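Local coordinates for protein cocosin 1 acidic chain (Cocos nucifera, PDB 5WPW) that serves as a seed storage protein of coconut, a hexameric 11S globulin laid down as a nutrient reserve, and is a potential food allergen, at residues R49-P54 against A123-N128; I65-G70 against E131-A136; L74-C79 against E103-Y108. The protein carries 2 engineered substitutions. All blocks are in the same frame, centred on the assembly; numbering follows the deposited sequence.

Contact 1 of 3, residues R49-P54 against A123-N128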
loop_
_atom_site.group_PDB
_atom_site.type_symbol
_atom_site.label_atom_id
_atom_site.label_comp_id
_atom_site.label_asym_id
_atom_site.label_seq_id
_atom_site.Cartn_x
_atom_site.Cartn_y
_atom_site.Cartn_z
ATOM N N ARG A 49 21.552 38.479 5.381
ATOM C CA ARG A 49 22.890 37.917 5.213
ATOM C C ARG A 49 23.266 36.937 6.325
ATOM O O ARG A 49 24.440 36.549 6.433
ATOM C CB ARG A 49 23.949 39.031 5.081
ATOM C CG ARG A 49 24.159 39.500 3.625
ATOM C CD ARG A 49 22.847 39.807 2.919
ATOM N NE ARG A 49 23.043 40.331 1.567
ATOM C CZ ARG A 49 22.086 40.413 0.644
ATOM N NH1 ARG A 49 20.852 39.997 0.916
ATOM N NH2 ARG A 49 22.365 40.908 -0.557
ATOM N N GLY A 50 22.300 36.497 7.130
ATOM C CA GLY A 50 22.541 35.489 8.147
ATOM C C GLY A 50 22.311 34.086 7.603
ATOM O O GLY A 50 21.346 33.832 6.887
ATOM N N LEU A 51 23.213 33.183 7.970
ATOM C CA LEU A 51 23.188 31.776 7.580
ATOM C C LEU A 51 22.943 30.929 8.822
ATOM O O LEU A 51 23.703 31.012 9.793
ATOM C CB LEU A 51 24.509 31.386 6.901
ATOM C CG LEU A 51 24.835 29.902 6.716
ATOM C CD1 LEU A 51 23.963 29.320 5.593
ATOM C CD2 LEU A 51 26.307 29.744 6.412
ATOM N N LEU A 52 21.861 30.141 8.812
ATOM C CA LEU A 52 21.681 29.084 9.805
ATOM C C LEU A 52 22.566 27.897 9.438
ATOM O O LEU A 52 22.370 27.279 8.382
ATOM C CB LEU A 52 20.219 28.652 9.873
ATOM C CG LEU A 52 19.822 27.586 10.893
ATOM C CD1 LEU A 52 20.052 28.075 12.312
ATOM C CD2 LEU A 52 18.364 27.242 10.670
ATOM N N LEU A 53 23.514 27.564 10.322
ATOM C CA LEU A 53 24.508 26.543 10.030
ATOM C C LEU A 53 23.867 25.164 9.871
ATOM O O LEU A 53 22.843 24.870 10.493
ATOM C CB LEU A 53 25.549 26.478 11.146
ATOM C CG LEU A 53 26.213 27.836 11.379
ATOM C CD1 LEU A 53 27.148 27.750 12.546
ATOM C CD2 LEU A 53 26.884 28.266 10.087
ATOM N N PRO A 54 24.478 24.286 9.077
ATOM C CA PRO A 54 23.888 22.958 8.856
ATOM C C PRO A 54 23.786 22.152 10.141
ATOM O O PRO A 54 24.695 22.148 10.976
ATOM C CB PRO A 54 24.834 22.308 7.854
ATOM C CG PRO A 54 26.135 23.097 7.970
ATOM C CD PRO A 54 25.697 24.495 8.275
ATOM N N ALA A 123 20.516 16.700 7.006
ATOM C CA ALA A 123 21.154 18.001 7.194
ATOM C C ALA A 123 20.423 19.116 6.447
ATOM O O ALA A 123 20.057 18.979 5.271
ATOM C CB ALA A 123 22.614 17.947 6.742
ATOM N N TYR A 124 20.267 20.250 7.130
ATOM C CA TYR A 124 19.446 21.377 6.701
ATOM C C TYR A 124 20.181 22.683 6.998
ATOM O O TYR A 124 20.779 22.814 8.070
ATOM C CB TYR A 124 18.129 21.344 7.470
ATOM C CG TYR A 124 17.205 22.536 7.363
ATOM C CD1 TYR A 124 16.393 22.701 6.256
ATOM C CD2 TYR A 124 17.096 23.458 8.402
ATOM C CE1 TYR A 124 15.521 23.768 6.154
ATOM C CE2 TYR A 124 16.215 24.537 8.312
ATOM C CZ TYR A 124 15.435 24.682 7.179
ATOM O OH TYR A 124 14.551 25.734 7.052
ATOM N N TRP A 125 20.112 23.650 6.072
ATOM C CA TRP A 125 20.644 24.993 6.311
ATOM C C TRP A 125 19.753 26.025 5.617
ATOM O O TRP A 125 18.993 25.705 4.696
ATOM C CB TRP A 125 22.124 25.111 5.846
ATOM C CG TRP A 125 22.355 24.813 4.393
ATOM C CD1 TRP A 125 22.747 23.610 3.855
ATOM C CD2 TRP A 125 22.241 25.721 3.295
ATOM N NE1 TRP A 125 22.864 23.718 2.494
ATOM C CE2 TRP A 125 22.548 25.000 2.122
ATOM C CE3 TRP A 125 21.883 27.077 3.187
ATOM C CZ2 TRP A 125 22.520 25.581 0.858
ATOM C CZ3 TRP A 125 21.853 27.658 1.924
ATOM C CH2 TRP A 125 22.166 26.909 0.775
ATOM N N CYS A 126 19.887 27.283 6.044
ATOM C CA CYS A 126 18.921 28.333 5.719
ATOM C C CYS A 126 19.651 29.657 5.617
ATOM O O CYS A 126 20.326 30.039 6.574
ATOM C CB CYS A 126 17.858 28.443 6.808
ATOM S SG CYS A 126 16.581 29.647 6.459
ATOM N N TYR A 127 19.494 30.360 4.497
ATOM C CA TYR A 127 20.188 31.638 4.300
ATOM C C TYR A 127 19.198 32.731 3.905
ATOM O O TYR A 127 18.389 32.552 2.984
ATOM C CB TYR A 127 21.285 31.504 3.245
ATOM C CG TYR A 127 21.960 32.826 2.848
ATOM C CD1 TYR A 127 22.846 33.470 3.711
ATOM C CD2 TYR A 127 21.712 33.413 1.605
ATOM C CE1 TYR A 127 23.479 34.694 3.340
ATOM C CE2 TYR A 127 22.328 34.639 1.223
ATOM C CZ TYR A 127 23.209 35.263 2.093
ATOM O OH TYR A 127 23.828 36.464 1.713
ATOM N N ASN A 128 19.294 33.880 4.577
ATOM C CA ASN A 128 18.438 35.037 4.313
ATOM C C ASN A 128 19.122 35.943 3.299
ATOM O O ASN A 128 20.067 36.651 3.639
ATOM C CB ASN A 128 18.156 35.787 5.613
ATOM C CG ASN A 128 17.255 37.004 5.418
ATOM O OD1 ASN A 128 16.788 37.292 4.308
ATOM N ND2 ASN A 128 16.988 37.698 6.504
HETATM O O HOH W 1 20.131 24.008 10.470
#
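Y127 lays its ring alongside the start of strand 50-54 and turns its edge to L51, whose CB lies 4.2 Å from Y127 CD1 and close to the ring plane. The ring then runs past G50 to R49, and the hydroxyl OH of Y127 comes to 3.6 Å from R49 CG. R49, bent at its second torsion, crosses that end obliquely with its guanidinium 39° from the ring plane; the hydroxyl is hydrogen-bonded to L219 N. On the same face L51 slants its CD1 against W125 CE3, 3.9 Å away. With CG of W125 set between the backbone N and the carbonyl carbon (chi1 59°), the indole leads away from strand 50-54, yet W125 CB stays tucked 3.3 Å from L52 O. The two strands run antiparallel, at 175°, in the curled beta-sheet of the N-terminal cupin barrel. L51 and Y127 form a non-hydrogen-bonded pair, L52 and C126 a hydrogen-bonded one: L52 N gives a bond of 2.7 Å to C126 O, and the return bond is weak. The other face belongs to L52, which meets C126 CB to CB at 3.9 Å and sends CD2 obliquely toward Y124 CE2. Backbone bonds continue at N128, from N128 N to G50 O and from R49 N to N128 O, while N128 ND2 bonds to I46 O. Toward P54 a water lies 2.8 Å from both L53 O and Y124 O, bridging them, and P54 CA makes a CH-O contact of 3.2 Å with Y124 O. N391 and P385 of a second subunit pack on L51 and W125.

Contact 2 of 3, residues I65-G70 against E131-A136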
loop_
_atom_site.group_PDB
_atom_site.type_symbol
_atom_site.label_atom_id
_atom_site.label_comp_id
_atom_site.label_asym_id
_atom_site.label_seq_id
_atom_site.Cartn_x
_atom_site.Cartn_y
_atom_site.Cartn_z
ATOM N N ILE A 65 7.289 29.911 7.367
ATOM C CA ILE A 65 7.952 31.203 7.143
ATOM C C ILE A 65 6.914 32.298 7.407
ATOM O O ILE A 65 6.064 32.579 6.562
ATOM C CB ILE A 65 8.543 31.316 5.739
ATOM C CG1 ILE A 65 9.449 30.125 5.402
ATOM C CG2 ILE A 65 9.371 32.650 5.583
ATOM C CD1 ILE A 65 10.518 29.944 6.358
ATOM N N VAL A 66 6.969 32.885 8.608
ATOM C CA VAL A 66 6.118 34.016 8.969
ATOM C C VAL A 66 6.482 35.256 8.159
ATOM O O VAL A 66 5.611 36.048 7.773
ATOM C CB VAL A 66 6.233 34.285 10.482
ATOM C CG1 VAL A 66 5.426 35.540 10.883
ATOM C CG2 VAL A 66 5.742 33.083 11.301
ATOM N N GLN A 67 7.771 35.455 7.894
ATOM C CA GLN A 67 8.231 36.691 7.286
ATOM C C GLN A 67 9.541 36.425 6.562
ATOM O O GLN A 67 10.333 35.601 7.018
ATOM C CB GLN A 67 8.414 37.751 8.382
ATOM C CG GLN A 67 8.775 39.154 7.902
ATOM C CD GLN A 67 9.191 40.031 9.073
ATOM O OE1 GLN A 67 8.347 40.615 9.751
ATOM N NE2 GLN A 67 10.487 40.094 9.335
ATOM N N GLY A 68 9.765 37.114 5.439
ATOM C CA GLY A 68 11.068 37.132 4.800
ATOM C C GLY A 68 11.142 36.214 3.600
ATOM O O GLY A 68 10.193 35.514 3.239
ATOM N N ARG A 69 12.318 36.218 2.976
ATOM C CA ARG A 69 12.606 35.301 1.892
ATOM C C ARG A 69 14.062 34.877 1.977
ATOM O O ARG A 69 14.886 35.523 2.636
ATOM C CB ARG A 69 12.293 35.907 0.525
ATOM C CG ARG A 69 13.131 37.115 0.169
ATOM C CD ARG A 69 12.864 37.530 -1.261
ATOM N NE ARG A 69 13.779 36.892 -2.212
ATOM C CZ ARG A 69 14.857 37.484 -2.720
ATOM N NH1 ARG A 69 15.164 38.725 -2.361
ATOM N NH2 ARG A 69 15.635 36.835 -3.580
ATOM N N GLY A 70 14.367 33.767 1.318
ATOM C CA GLY A 70 15.723 33.261 1.351
ATOM C C GLY A 70 15.886 31.941 0.627
ATOM O O GLY A 70 15.098 31.574 -0.246
ATOM N N GLU A 131 16.404 41.654 2.359
ATOM C CA GLU A 131 16.848 42.726 3.236
ATOM C C GLU A 131 16.000 42.870 4.488
ATOM O O GLU A 131 16.350 43.668 5.367
ATOM C CB GLU A 131 16.891 44.062 2.486
ATOM C CG GLU A 131 18.016 44.968 2.972
ATOM C CD GLU A 131 19.396 44.536 2.480
ATOM O OE1 GLU A 131 20.311 44.388 3.322
ATOM O OE2 GLU A 131 19.570 44.353 1.248
ATOM N N ASN A 132 14.919 42.127 4.596
ATOM C CA ASN A 132 14.165 42.081 5.829
ATOM C C ASN A 132 14.491 40.795 6.588
ATOM O O ASN A 132 14.918 39.805 5.984
ATOM C CB ASN A 132 12.664 42.157 5.531
ATOM C CG ASN A 132 12.133 40.905 4.843
ATOM O OD1 ASN A 132 11.391 40.131 5.445
ATOM N ND2 ASN A 132 12.515 40.698 3.577
ATOM N N PRO A 133 14.346 40.767 7.909
ATOM C CA PRO A 133 14.653 39.538 8.644
ATOM C C PRO A 133 13.666 38.428 8.299
ATOM O O PRO A 133 12.499 38.673 7.987
ATOM C CB PRO A 133 14.527 39.957 10.118
ATOM C CG PRO A 133 14.481 41.483 10.101
ATOM C CD PRO A 133 13.864 41.837 8.798
ATOM N N VAL A 134 14.157 37.201 8.334
ATOM C CA VAL A 134 13.298 36.024 8.231
ATOM C C VAL A 134 12.843 35.656 9.632
ATOM O O VAL A 134 13.631 35.675 10.583
ATOM C CB VAL A 134 14.040 34.851 7.555
ATOM C CG1 VAL A 134 13.272 33.537 7.747
ATOM C CG2 VAL A 134 14.275 35.144 6.072
ATOM N N VAL A 135 11.559 35.360 9.783
ATOM C CA VAL A 135 11.029 34.833 11.026
ATOM C C VAL A 135 10.411 33.476 10.699
ATOM O O VAL A 135 9.482 33.391 9.882
ATOM C CB VAL A 135 10.009 35.786 11.667
ATOM C CG1 VAL A 135 9.578 35.247 13.014
ATOM C CG2 VAL A 135 10.640 37.183 11.850
ATOM N N ALA A 136 10.960 32.423 11.290
ATOM C CA ALA A 136 10.512 31.055 11.060
ATOM C C ALA A 136 9.936 30.484 12.343
ATOM O O ALA A 136 10.531 30.635 13.415
ATOM C CB ALA A 136 11.678 30.175 10.584
#
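A classic beta bulge sets two residues, V66 and Q67, against the single residue V135. Both backbone amides turn to one oxygen, and both bonds are weak: V66 N lies 2.9 Å and Q67 N 3.3 Å from V135 O. The firm bond runs the other way, from V135 N to Q67 O at 3.0 Å. The extra residue shifts the register by one between the I65–A136 and Q67–V135 pairs, where strands 61-67 and 134-140 meet in the larger antiparallel sheet of the N-terminal cupin domain. Q67 has CG anti to its own N (chi1 -175°) and its chain stretched beyond, which carries the amide past V135 CG2 to P133. There Q67 NE2 donates to P133 O at 2.8 Å, nearly straight at 169°; the oxygen lies in the plane of the amide, whereas the nitrogen sits well above the plane of the carbonyl. G68 follows with a positive phi of 102°, its CA 4.0 Å from V134 CG2. That same V134 CG2 comes to 3.5 Å from R69 O. On the face opposite Q67, I65 leans its CD1 toward A136 CB, backed by F110 and L116, while strand 40-46 flanks V135 through R43 and V45.

Contact 3 of 3, residues L74-C79 against E103-Y108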
loop_
_atom_site.group_PDB
_atom_site.type_symbol
_atom_site.label_atom_id
_atom_site.label_comp_id
_atom_site.label_asym_id
_atom_site.label_seq_id
_atom_site.Cartn_x
_atom_site.Cartn_y
_atom_site.Cartn_z
ATOM N N LEU A 74 18.502 21.302 1.798
ATOM C CA LEU A 74 18.229 20.032 2.447
ATOM C C LEU A 74 19.065 18.983 1.740
ATOM O O LEU A 74 18.911 18.767 0.528
ATOM C CB LEU A 74 16.747 19.692 2.358
ATOM C CG LEU A 74 16.350 18.343 2.929
ATOM C CD1 LEU A 74 16.500 18.439 4.407
ATOM C CD2 LEU A 74 14.911 18.042 2.555
ATOM N N VAL A 75 19.954 18.350 2.471
ATOM C CA VAL A 75 20.840 17.364 1.862
ATOM C C VAL A 75 20.209 15.984 1.994
ATOM O O VAL A 75 19.970 15.499 3.108
ATOM C CB VAL A 75 22.233 17.401 2.494
ATOM C CG1 VAL A 75 23.096 16.319 1.875
ATOM C CG2 VAL A 75 22.859 18.787 2.312
ATOM N N MET A 76 19.951 15.340 0.851
ATOM C CA MET A 76 19.393 13.992 0.846
ATOM C C MET A 76 20.518 12.996 0.612
ATOM O O MET A 76 21.054 12.939 -0.499
ATOM C CB MET A 76 18.317 13.864 -0.235
ATOM C CG MET A 76 17.337 15.028 -0.240
ATOM S SD MET A 76 15.650 14.560 -0.680
ATOM C CE MET A 76 14.811 16.153 -0.651
ATOM N N PRO A 77 20.919 12.213 1.617
ATOM C CA PRO A 77 22.090 11.339 1.469
ATOM C C PRO A 77 21.918 10.282 0.386
ATOM O O PRO A 77 20.899 9.589 0.310
ATOM C CB PRO A 77 22.220 10.689 2.854
ATOM C CG PRO A 77 20.914 10.916 3.528
ATOM C CD PRO A 77 20.383 12.198 2.987
ATOM N N GLY A 78 22.950 10.129 -0.432
ATOM C CA GLY A 78 22.929 9.125 -1.475
ATOM C C GLY A 78 22.340 9.601 -2.778
ATOM O O GLY A 78 22.298 8.825 -3.742
ATOM N N CYS A 79 21.834 10.930 -2.834
ATOM C CA CYS A 79 21.337 11.593 -4.024
ATOM C C CYS A 79 22.478 12.342 -4.704
ATOM O O CYS A 79 23.383 12.841 -4.026
ATOM C CB CYS A 79 20.220 12.568 -3.661
ATOM S SG CYS A 79 18.688 11.646 -3.130
ATOM N N GLU A 103 29.746 22.443 -6.963
ATOM C CA GLU A 103 28.642 21.529 -7.216
ATOM C C GLU A 103 28.027 21.189 -5.872
ATOM O O GLU A 103 28.735 21.020 -4.872
ATOM C CB GLU A 103 29.085 20.260 -7.963
ATOM C CG GLU A 103 29.631 19.177 -7.075
ATOM C CD GLU A 103 29.720 17.829 -7.761
ATOM O OE1 GLU A 103 30.419 16.947 -7.213
ATOM O OE2 GLU A 103 29.106 17.655 -8.840
ATOM N N HIS A 104 26.709 21.129 -5.841
ATOM C CA HIS A 104 26.018 20.838 -4.598
ATOM C C HIS A 104 24.619 20.362 -4.947
ATOM O O HIS A 104 24.231 20.312 -6.121
ATOM C CB HIS A 104 25.998 22.065 -3.683
ATOM C CG HIS A 104 25.448 23.298 -4.333
ATOM N ND1 HIS A 104 24.100 23.572 -4.394
ATOM C CD2 HIS A 104 26.072 24.341 -4.935
ATOM C CE1 HIS A 104 23.913 24.716 -5.026
ATOM N NE2 HIS A 104 25.096 25.209 -5.356
ATOM N N GLN A 105 23.864 20.003 -3.914
ATOM C CA GLN A 105 22.496 19.603 -4.168
ATOM C C GLN A 105 21.627 20.831 -4.397
ATOM O O GLN A 105 22.043 21.979 -4.177
ATOM C CB GLN A 105 21.947 18.750 -3.028
ATOM C CG GLN A 105 22.499 17.338 -3.059
ATOM C CD GLN A 105 21.768 16.422 -2.107
ATOM O OE1 GLN A 105 20.600 16.662 -1.773
ATOM N NE2 GLN A 105 22.435 15.356 -1.677
ATOM N N LYS A 106 20.407 20.556 -4.859
ATOM C CA LYS A 106 19.485 21.603 -5.278
ATOM C C LYS A 106 19.089 22.467 -4.087
ATOM O O LYS A 106 18.949 21.984 -2.964
ATOM C CB LYS A 106 18.252 20.968 -5.921
ATOM C CG LYS A 106 17.636 19.862 -5.073
ATOM C CD LYS A 106 16.524 19.103 -5.809
ATOM C CE LYS A 106 17.088 17.989 -6.702
ATOM N NZ LYS A 106 15.998 17.096 -7.221
ATOM N N VAL A 107 18.911 23.765 -4.326
ATOM C CA VAL A 107 18.597 24.668 -3.245
ATOM C C VAL A 107 17.184 25.179 -3.467
ATOM O O VAL A 107 16.702 25.275 -4.602
ATOM C CB VAL A 107 19.632 25.800 -3.164
ATOM C CG1 VAL A 107 21.011 25.193 -2.864
ATOM C CG2 VAL A 107 19.657 26.545 -4.465
ATOM N N TYR A 108 16.505 25.451 -2.365
ATOM C CA TYR A 108 15.084 25.752 -2.348
ATOM C C TYR A 108 14.891 27.202 -1.931
ATOM O O TYR A 108 15.308 27.601 -0.838
ATOM C CB TYR A 108 14.364 24.814 -1.387
ATOM C CG TYR A 108 14.636 23.354 -1.661
ATOM C CD1 TYR A 108 13.817 22.632 -2.513
ATOM C CD2 TYR A 108 15.691 22.684 -1.044
ATOM C CE1 TYR A 108 14.039 21.294 -2.758
ATOM C CE2 TYR A 108 15.928 21.333 -1.292
ATOM C CZ TYR A 108 15.095 20.649 -2.157
ATOM O OH TYR A 108 15.302 19.308 -2.430
HETATM O O HOH W 2 20.323 20.818 -1.013
HETATM O O HOH W 3 18.255 18.138 -1.942
#
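Q105 meets the backbone of M76 with both ends of its amide. M76 N donates to Q105 OE1 over 3.0 Å in an almost perfectly straight bond (178°), and Q105 NE2 donates back to M76 O, also at 3.0 Å, so the side chain pairs with one residue much as a neighbouring strand would. The second bond reaches its carbonyl from 48° above the plane, and C79 N comes to the same oxygen from the opposite face. Beside the amide, the V75 side chain crosses that of Q105 at about a right angle, CG1 of V75 lying 3.7 Å from NE2 of Q105. Q105 gets there by projecting CG anti to its carbonyl carbon (chi1 -75°) and keeping the rest of the chain extended.

Two waters fill in the first shell. One donates to L74 O and to Q105 OE1 and accepts from Y108 OH; the other spans L74 O and K106 O, the latter at 2.7 Å. Y108 turns its ring edge to L74 N, 4.0 Å from CE2 of Y108, and the same CE2 touches L74 CB, while M76 brings CE to 3.7 Å from the OH of Y108. M76 to C79 form a type II beta turn just beyond strand 70-74 of the N-terminal cupin domain, with G78 taking the positive phi, and the turn presents C79 for its disulfide to C246, the bond that joins the acidic and basic parts of the subunit. K106 NZ is hydrogen-bonded to C246 O.

Behind Q105, H104 ND1 donates to Q105 O at 2.6 Å, which probably helps to hold the backbone where the glutamine starts. Other subunits close in as well: F241 of a third packs directly on M76 and C79, while E103 makes salt bridges to R382 of a second and K377 of a fourth.

From the N terminus, 49-54 comes first and waits for 123-128 to complete contact 1; before that happens, 65-70 follows and is paired later with 131-136 in contact 2. The two contacts therefore cross along the chain. Contact 3, between 74-79 and 103-108, opens and closes within both, and closes the shortest loop of the three. Contacts 1 and 3 reach the same curled sheet, with A123 O probably hydrogen-bonded to V75 N, whereas contact 2 belongs to the larger sheet of the domain. N128 packs against R69 and V134, so N128 of contact 1 abuts contact 2 beside its bulge.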